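PDB 2C4X: endoglucanase from Clostridium thermocellum, which probably hydrolyses cellulose as a multidomain cellulosomal enzyme, and is represented here by its C-terminal PKD domain and its glucan-recognising carbohydrate-binding module CBM44. Local coordinates for residues P5-P10 / V77-G82; P68-V73 / T88-V93; L138-T143 / F243-D248. The protein carries 1 engineered substitution. All coordinates share one frame; numbering follows the deposited sequence.

Contact 1 (P5-P10 / V77-G82). With CA (calcium ion), chain B.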
# COMPACT_ATOMS: atom_id res chain seq x y z
N PRO A 5 9.16 31.64 40.80
CA PRO A 5 9.70 30.31 40.45
C PRO A 5 8.78 29.53 39.49
O PRO A 5 8.30 28.44 39.84
CB PRO A 5 9.81 29.60 41.82
CG PRO A 5 9.70 30.68 42.85
CD PRO A 5 8.86 31.75 42.24
N GLU A 6 8.57 30.09 38.30
CA GLU A 6 7.56 29.61 37.33
C GLU A 6 7.59 28.11 37.01
O GLU A 6 8.63 27.57 36.62
CB GLU A 6 7.66 30.42 36.03
CG GLU A 6 6.64 31.54 35.90
CD GLU A 6 5.32 31.07 35.28
OE1 GLU A 6 5.35 30.23 34.35
OE2 GLU A 6 4.25 31.57 35.71
N ASN A 7 6.44 27.46 37.14
CA ASN A 7 6.32 26.03 36.84
C ASN A 7 6.62 25.70 35.37
O ASN A 7 6.05 26.30 34.46
CB ASN A 7 4.91 25.52 37.20
CG ASN A 7 4.72 24.05 36.87
OD1 ASN A 7 5.63 23.24 37.04
ND2 ASN A 7 3.54 23.69 36.40
N GLN A 8 7.53 24.75 35.15
CA GLN A 8 7.80 24.22 33.81
C GLN A 8 6.75 23.19 33.43
O GLN A 8 6.42 22.30 34.24
CB GLN A 8 9.19 23.60 33.72
CG GLN A 8 10.31 24.58 33.91
CD GLN A 8 11.67 23.90 34.02
OE1 GLN A 8 11.92 22.86 33.42
NE2 GLN A 8 12.54 24.50 34.80
N ALA A 9 6.24 23.30 32.20
CA ALA A 9 5.30 22.31 31.67
C ALA A 9 6.03 20.99 31.42
O ALA A 9 7.20 21.00 31.05
CB ALA A 9 4.63 22.82 30.40
N PRO A 10 5.36 19.85 31.65
CA PRO A 10 6.02 18.57 31.49
C PRO A 10 6.32 18.30 30.01
O PRO A 10 5.80 19.00 29.13
CB PRO A 10 5.00 17.55 32.03
CG PRO A 10 3.67 18.25 31.97
CD PRO A 10 3.95 19.72 32.09
N VAL A 77 -0.06 15.22 28.61
CA VAL A 77 0.54 14.91 29.89
C VAL A 77 0.37 16.12 30.80
O VAL A 77 0.67 17.25 30.40
CB VAL A 77 2.05 14.56 29.68
CG1 VAL A 77 2.81 14.59 30.96
CG2 VAL A 77 2.19 13.20 29.01
N THR A 78 -0.12 15.89 32.02
CA THR A 78 -0.38 16.98 32.94
C THR A 78 0.40 16.74 34.22
O THR A 78 0.40 15.63 34.76
CB THR A 78 -1.90 17.10 33.24
OG1 THR A 78 -2.60 17.18 31.99
CG2 THR A 78 -2.23 18.33 34.10
N ASP A 79 1.09 17.78 34.69
CA ASP A 79 1.89 17.69 35.91
C ASP A 79 1.08 17.96 37.19
O ASP A 79 -0.14 18.23 37.13
CB ASP A 79 3.16 18.55 35.81
CG ASP A 79 2.88 20.05 35.88
OD1 ASP A 79 1.80 20.46 36.34
OD2 ASP A 79 3.77 20.83 35.49
N ASN A 80 1.75 17.86 38.34
CA ASN A 80 1.15 18.06 39.67
C ASN A 80 0.58 19.47 39.93
O ASN A 80 -0.19 19.67 40.86
CB ASN A 80 2.15 17.69 40.77
CG ASN A 80 3.43 18.53 40.72
OD1 ASN A 80 4.19 18.47 39.76
ND2 ASN A 80 3.67 19.31 41.77
N GLN A 81 0.95 20.42 39.08
CA GLN A 81 0.48 21.79 39.19
C GLN A 81 -0.51 22.19 38.09
O GLN A 81 -0.89 23.36 37.98
CB GLN A 81 1.67 22.74 39.23
CG GLN A 81 2.35 22.77 40.60
CD GLN A 81 3.64 23.55 40.59
OE1 GLN A 81 3.71 24.65 41.11
NE2 GLN A 81 4.69 22.97 40.00
N GLY A 82 -0.93 21.23 37.27
CA GLY A 82 -1.93 21.46 36.23
C GLY A 82 -1.44 21.99 34.88
O GLY A 82 -2.26 22.30 34.01
CA CA B . 6.08 21.01 36.25
O HOH W 1 7.08 24.01 39.66
O HOH W 2 5.16 20.72 38.47
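Asn7 and Asp79 meet at a calcium ion, to which Asn7 offers OD1 and Asp79 offers OD2, each 2.4 Å from the metal. The backbone O of Gln8 and a water are further ligands, and Asp36 and Asp38 complete the site. Beside the metal the same two side chains are tied directly: Asn7 ND2 donates to Asp79 OD2 at 3.0 Å, nearly in its own amide plane and on the syn lone pair of the carboxylate. Asp79 OD2 thus holds both the cation and an N-H, while the amide of Asn7 has its oxygen on calcium and its nitrogen on the carboxylate, which settles the orientation of the amide. Asn7 CG is anti to the backbone N (chi1 178°), carrying the amide across to the other segment.

Further out, Gln81 NE2 donates to the calcium-bound water at 2.8 Å and to a second water that donates in turn to Asn7 OD1. Asn80 OD1 accepts from the metal-bound water. The other carboxylate oxygen, Asp79 OD1, takes the backbone N of Gln81 at 2.9 Å from above the carboxylate plane, closing an Asx turn within the type I turn Asp79 to Gly82. Pro10 flanks the site, its CB 3.8 Å from Val77 CG1 and its CD against Asp79 OD2. The whole is a calcium site of the PKD domain, pinning the N-terminal segment to the turn that follows strand 69-79.

Contact 2 (P68-V73 / T88-V93)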
# COMPACT_ATOMS: atom_id res chain seq x y z
N PRO A 68 -9.84 -0.46 9.68
CA PRO A 68 -8.57 0.02 9.13
C PRO A 68 -8.58 1.54 8.91
O PRO A 68 -9.65 2.16 8.83
CB PRO A 68 -8.44 -0.73 7.79
CG PRO A 68 -9.79 -1.24 7.47
CD PRO A 68 -10.59 -1.32 8.74
N GLY A 69 -7.40 2.13 8.84
CA GLY A 69 -7.29 3.55 8.57
C GLY A 69 -6.04 4.13 9.19
O GLY A 69 -5.24 3.42 9.80
N THR A 70 -5.89 5.44 9.02
CA THR A 70 -4.79 6.18 9.59
C THR A 70 -5.35 7.10 10.68
O THR A 70 -6.19 7.96 10.41
CB THR A 70 -4.05 6.97 8.50
OG1 THR A 70 -3.52 6.04 7.54
CG2 THR A 70 -2.90 7.77 9.08
N TYR A 71 -4.87 6.90 11.90
CA TYR A 71 -5.38 7.60 13.07
C TYR A 71 -4.33 8.54 13.67
O TYR A 71 -3.16 8.19 13.76
CB TYR A 71 -5.82 6.57 14.12
CG TYR A 71 -6.91 5.63 13.62
CD1 TYR A 71 -8.24 5.99 13.70
CD2 TYR A 71 -6.58 4.40 13.02
CE1 TYR A 71 -9.25 5.14 13.23
CE2 TYR A 71 -7.59 3.53 12.54
CZ TYR A 71 -8.92 3.92 12.65
OH TYR A 71 -9.93 3.11 12.21
N LYS A 72 -4.76 9.74 14.08
CA LYS A 72 -3.90 10.65 14.82
C LYS A 72 -4.10 10.41 16.31
O LYS A 72 -5.21 10.58 16.82
CB LYS A 72 -4.22 12.11 14.48
CG LYS A 72 -4.06 12.46 13.01
CD LYS A 72 -4.66 13.84 12.68
CE LYS A 72 -3.73 14.98 13.00
NZ LYS A 72 -4.12 16.23 12.24
N VAL A 73 -3.04 10.00 17.00
CA VAL A 73 -3.11 9.73 18.43
C VAL A 73 -2.46 10.90 19.14
O VAL A 73 -1.29 11.21 18.89
CB VAL A 73 -2.41 8.39 18.79
CG1 VAL A 73 -2.48 8.11 20.33
CG2 VAL A 73 -3.04 7.24 17.99
N THR A 88 1.59 14.44 19.37
CA THR A 88 0.69 13.75 18.44
C THR A 88 1.49 12.94 17.44
O THR A 88 2.46 13.43 16.86
CB THR A 88 -0.25 14.76 17.70
OG1 THR A 88 -1.02 15.49 18.66
CG2 THR A 88 -1.21 14.05 16.74
N ALA A 89 1.11 11.68 17.26
CA ALA A 89 1.73 10.85 16.24
C ALA A 89 0.64 10.09 15.49
O ALA A 89 -0.50 10.01 15.95
CB ALA A 89 2.75 9.88 16.86
N THR A 90 1.00 9.54 14.33
CA THR A 90 0.06 8.86 13.47
C THR A 90 0.28 7.35 13.53
O THR A 90 1.42 6.88 13.57
CB THR A 90 0.21 9.38 12.00
OG1 THR A 90 -0.42 10.67 11.89
CG2 THR A 90 -0.43 8.45 11.01
N ILE A 91 -0.82 6.59 13.55
CA ILE A 91 -0.75 5.14 13.45
C ILE A 91 -1.64 4.65 12.30
O ILE A 91 -2.80 5.06 12.17
CB ILE A 91 -1.13 4.46 14.82
CG1 ILE A 91 -0.82 2.95 14.81
CG2 ILE A 91 -2.61 4.73 15.21
CD1 ILE A 91 -0.96 2.30 16.20
N LYS A 92 -1.08 3.77 11.47
CA LYS A 92 -1.83 3.15 10.40
C LYS A 92 -2.23 1.72 10.77
O LYS A 92 -1.41 0.91 11.18
CB LYS A 92 -1.05 3.18 9.07
CG LYS A 92 -1.84 2.62 7.90
CD LYS A 92 -1.06 2.65 6.58
CE LYS A 92 -1.65 1.62 5.62
NZ LYS A 92 -1.08 1.76 4.25
N VAL A 93 -3.52 1.43 10.62
CA VAL A 93 -4.07 0.13 10.94
C VAL A 93 -4.59 -0.48 9.63
O VAL A 93 -5.34 0.17 8.88
CB VAL A 93 -5.22 0.23 11.99
CG1 VAL A 93 -5.79 -1.16 12.35
CG2 VAL A 93 -4.74 0.98 13.26
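The ring of Tyr71 leans across to Val93, whose CG2 approaches obliquely, 3.9 Å from Tyr71 CD2, while the carbonyl O of Ile91 lies at the ring edge near its plane. With CG beside its own backbone N (chi1 -59°), the ring is swung back along the strand toward Gly69 and Val93. A stack with the ring of Tyr65 and a hydrogen bond from the hydroxyl to Asn67 O hold it further. On the same face, Tyr71 CB touches Ile91 CG2, and that methyl also meets Val73 CG2 at 3.8 Å, giving a continuous apolar strip from Val73 through Ile91 and Tyr71 to Val93.

The other face carries Thr70, Lys72, Thr90 and Lys92. The CG2 methyls of Thr70 and Thr90 adjoin, modelled too close for their spacing to be taken literally, and Thr70 OG1 lies by Lys92 CG. Gly69 with Val93, Tyr71 with Ile91 and Val73 with Ala89 are antiparallel hydrogen-bonded pairs. Tyr71 N to Ile91 O measures 2.8 Å and is almost straight at 177°; Thr70 CA adds a CA-H...O contact to the same oxygen.

The two segments belong to the beta hairpin of strands 69-79 and 84-93 in the PKD domain. Strand 84-93 is outermost within this chain, strand 41-47 borders strand 69-79 on its other side, and Val27 and Phe29 of strand 27-30 pack against Ile91, with Phe29 also reaching Val73.

Contact 3 (L138-T143 / F243-D248). With CA (calcium ion), chain C.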
# COMPACT_ATOMS: atom_id res chain seq x y z
N LEU A 138 -3.92 -12.61 -8.57
CA LEU A 138 -3.72 -13.14 -9.92
C LEU A 138 -2.42 -13.92 -10.01
O LEU A 138 -1.43 -13.61 -9.32
CB LEU A 138 -3.73 -12.02 -10.97
CG LEU A 138 -5.04 -11.27 -11.20
CD1 LEU A 138 -4.91 -10.27 -12.35
CD2 LEU A 138 -6.21 -12.23 -11.44
N LYS A 139 -2.43 -14.96 -10.84
CA LYS A 139 -1.26 -15.75 -11.14
C LYS A 139 -1.04 -15.66 -12.64
O LYS A 139 -1.87 -16.11 -13.43
CB LYS A 139 -1.47 -17.20 -10.69
CG LYS A 139 -0.32 -18.14 -10.99
CD LYS A 139 -0.69 -19.56 -10.60
CE LYS A 139 0.32 -20.56 -11.11
NZ LYS A 139 0.06 -21.95 -10.62
N TRP A 140 0.08 -15.05 -13.02
CA TRP A 140 0.35 -14.71 -14.41
C TRP A 140 1.57 -15.49 -14.87
O TRP A 140 2.69 -15.24 -14.44
CB TRP A 140 0.57 -13.20 -14.52
CG TRP A 140 0.96 -12.64 -15.89
CD1 TRP A 140 0.60 -13.12 -17.12
CD2 TRP A 140 1.74 -11.46 -16.13
NE1 TRP A 140 1.14 -12.31 -18.11
CE2 TRP A 140 1.84 -11.29 -17.53
CE3 TRP A 140 2.37 -10.52 -15.28
CZ2 TRP A 140 2.56 -10.22 -18.11
CZ3 TRP A 140 3.08 -9.46 -15.86
CH2 TRP A 140 3.17 -9.32 -17.27
N THR A 141 1.33 -16.47 -15.75
CA THR A 141 2.41 -17.33 -16.24
C THR A 141 2.77 -16.97 -17.67
O THR A 141 1.93 -17.00 -18.56
CB THR A 141 2.03 -18.83 -16.14
OG1 THR A 141 1.60 -19.13 -14.80
CG2 THR A 141 3.22 -19.73 -16.49
N VAL A 142 4.04 -16.62 -17.87
CA VAL A 142 4.55 -16.18 -19.16
C VAL A 142 5.55 -17.19 -19.72
O VAL A 142 6.48 -17.62 -19.03
CB VAL A 142 5.24 -14.79 -19.07
CG1 VAL A 142 5.78 -14.35 -20.44
CG2 VAL A 142 4.28 -13.75 -18.50
N THR A 143 5.33 -17.58 -20.98
CA THR A 143 6.26 -18.41 -21.73
C THR A 143 6.86 -17.54 -22.83
O THR A 143 6.18 -17.19 -23.81
CB THR A 143 5.56 -19.64 -22.32
OG1 THR A 143 4.79 -20.28 -21.29
CG2 THR A 143 6.57 -20.64 -22.89
N PHE A 243 8.00 -18.48 -16.63
CA PHE A 243 8.04 -17.89 -15.29
C PHE A 243 6.65 -17.42 -14.84
O PHE A 243 5.77 -17.13 -15.66
CB PHE A 243 9.06 -16.74 -15.22
CG PHE A 243 8.81 -15.62 -16.21
CD1 PHE A 243 9.30 -15.69 -17.51
CD2 PHE A 243 8.09 -14.49 -15.84
CE1 PHE A 243 9.08 -14.66 -18.43
CE2 PHE A 243 7.86 -13.46 -16.74
CZ PHE A 243 8.36 -13.54 -18.04
N THR A 244 6.46 -17.33 -13.52
CA THR A 244 5.17 -16.96 -12.97
C THR A 244 5.25 -15.76 -12.04
O THR A 244 6.00 -15.75 -11.06
CB THR A 244 4.47 -18.17 -12.27
OG1 THR A 244 4.19 -19.17 -13.25
CG2 THR A 244 3.15 -17.74 -11.63
N ILE A 245 4.48 -14.73 -12.40
CA ILE A 245 4.38 -13.51 -11.61
C ILE A 245 3.03 -13.50 -10.91
O ILE A 245 2.03 -13.94 -11.48
CB ILE A 245 4.59 -12.27 -12.52
CG1 ILE A 245 6.08 -12.12 -12.86
CG2 ILE A 245 4.05 -11.00 -11.87
CD1 ILE A 245 6.34 -11.39 -14.14
N TYR A 246 3.01 -13.01 -9.67
CA TYR A 246 1.76 -12.85 -8.94
C TYR A 246 1.46 -11.36 -8.77
O TYR A 246 2.37 -10.56 -8.54
CB TYR A 246 1.81 -13.56 -7.59
CG TYR A 246 2.00 -15.06 -7.71
CD1 TYR A 246 3.27 -15.61 -7.86
CD2 TYR A 246 0.91 -15.92 -7.68
CE1 TYR A 246 3.45 -16.99 -7.98
CE2 TYR A 246 1.07 -17.30 -7.79
CZ TYR A 246 2.35 -17.82 -7.93
OH TYR A 246 2.53 -19.19 -8.04
N VAL A 247 0.19 -11.02 -8.89
CA VAL A 247 -0.27 -9.63 -8.83
C VAL A 247 -1.51 -9.56 -7.95
O VAL A 247 -2.44 -10.35 -8.12
CB VAL A 247 -0.63 -9.07 -10.24
CG1 VAL A 247 -1.08 -7.61 -10.14
CG2 VAL A 247 0.55 -9.21 -11.21
N ASP A 248 -1.53 -8.61 -7.02
CA ASP A 248 -2.65 -8.48 -6.10
C ASP A 248 -2.71 -7.09 -5.52
O ASP A 248 -1.70 -6.38 -5.53
CB ASP A 248 -2.55 -9.50 -4.95
CG ASP A 248 -3.85 -9.63 -4.16
OD1 ASP A 248 -4.92 -9.28 -4.70
OD2 ASP A 248 -3.80 -10.09 -2.99
CA CA C . -6.30 -10.10 -2.69
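Leu138 to Val142 pair with Phe243 to Val247 as neighbouring antiparallel strands of the CBM44 beta-sandwich, with one face turned to the core and a calcium site beside the last paired residues. On the core face Phe243 and Val142 lie side by side. Val142 CB sits over one face of the phenyl ring in a CH-pi contact, 3.9 Å from the ring centroid, and Ile245 CD1 is at the ring's edge. Phe243 CG stands between its backbone N and carbonyl carbon (chi1 58°), which leans the ring over Val142. The indole of Trp140 has Val142 CG2 over one face, while Ile245 CG2 reaches Trp140 CE3 obliquely at 3.8 Å. Leu152 of strand 148-155 and Val235 of strand 229-238 close on this layer from the opposing sheet.

On the other face Thr141 OG1 and Thr244 OG1 share a hydrogen bond of 3.0 Å. The extended Lys139 chain runs beside the Tyr246 ring, its CG 3.6 Å from Tyr246 CE2 and equally close to Thr244 CG2; its NZ ends in a salt bridge with Glu129. Six backbone bonds join the strands.

Asp248 binds calcium through both carboxylate oxygens, OD1 at 2.6 Å and OD2 at 2.5 Å; carboxylates of Asp99 and Glu106 and backbone O atoms of Asn104, Lys133 and Arg136 complete the site. OD2 also accepts from Phe132 N. This bidentate grip probably offsets the cost of burying the charge and ties this part of strand 241-251 to the surrounding loops.

How the contacts relate
Contacts 1 and 2 lie in the PKD domain and share strand 69-79, at positions whose centres are 28 Å apart; contact 3 lies in the carbohydrate-binding module, on the opposite side of the chain's centre. Contact 3 is the buried one, whereas the other two are partly buried. Strand pairing carries contacts 2 and 3, but contact 2 is a hairpin, while contact 3 joins strands about 100 residues apart and contributes three aromatic side chains, on both faces, against one. Contact 1 is built mainly on shared metal ligands, with one direct side-chain hydrogen bond, bridging waters and a little proline packing, between a loop and the end of strand 69-79 with its turn. Contacts 1 and 3 each supply carboxylate to a different calcium, through one oxygen and two respectively.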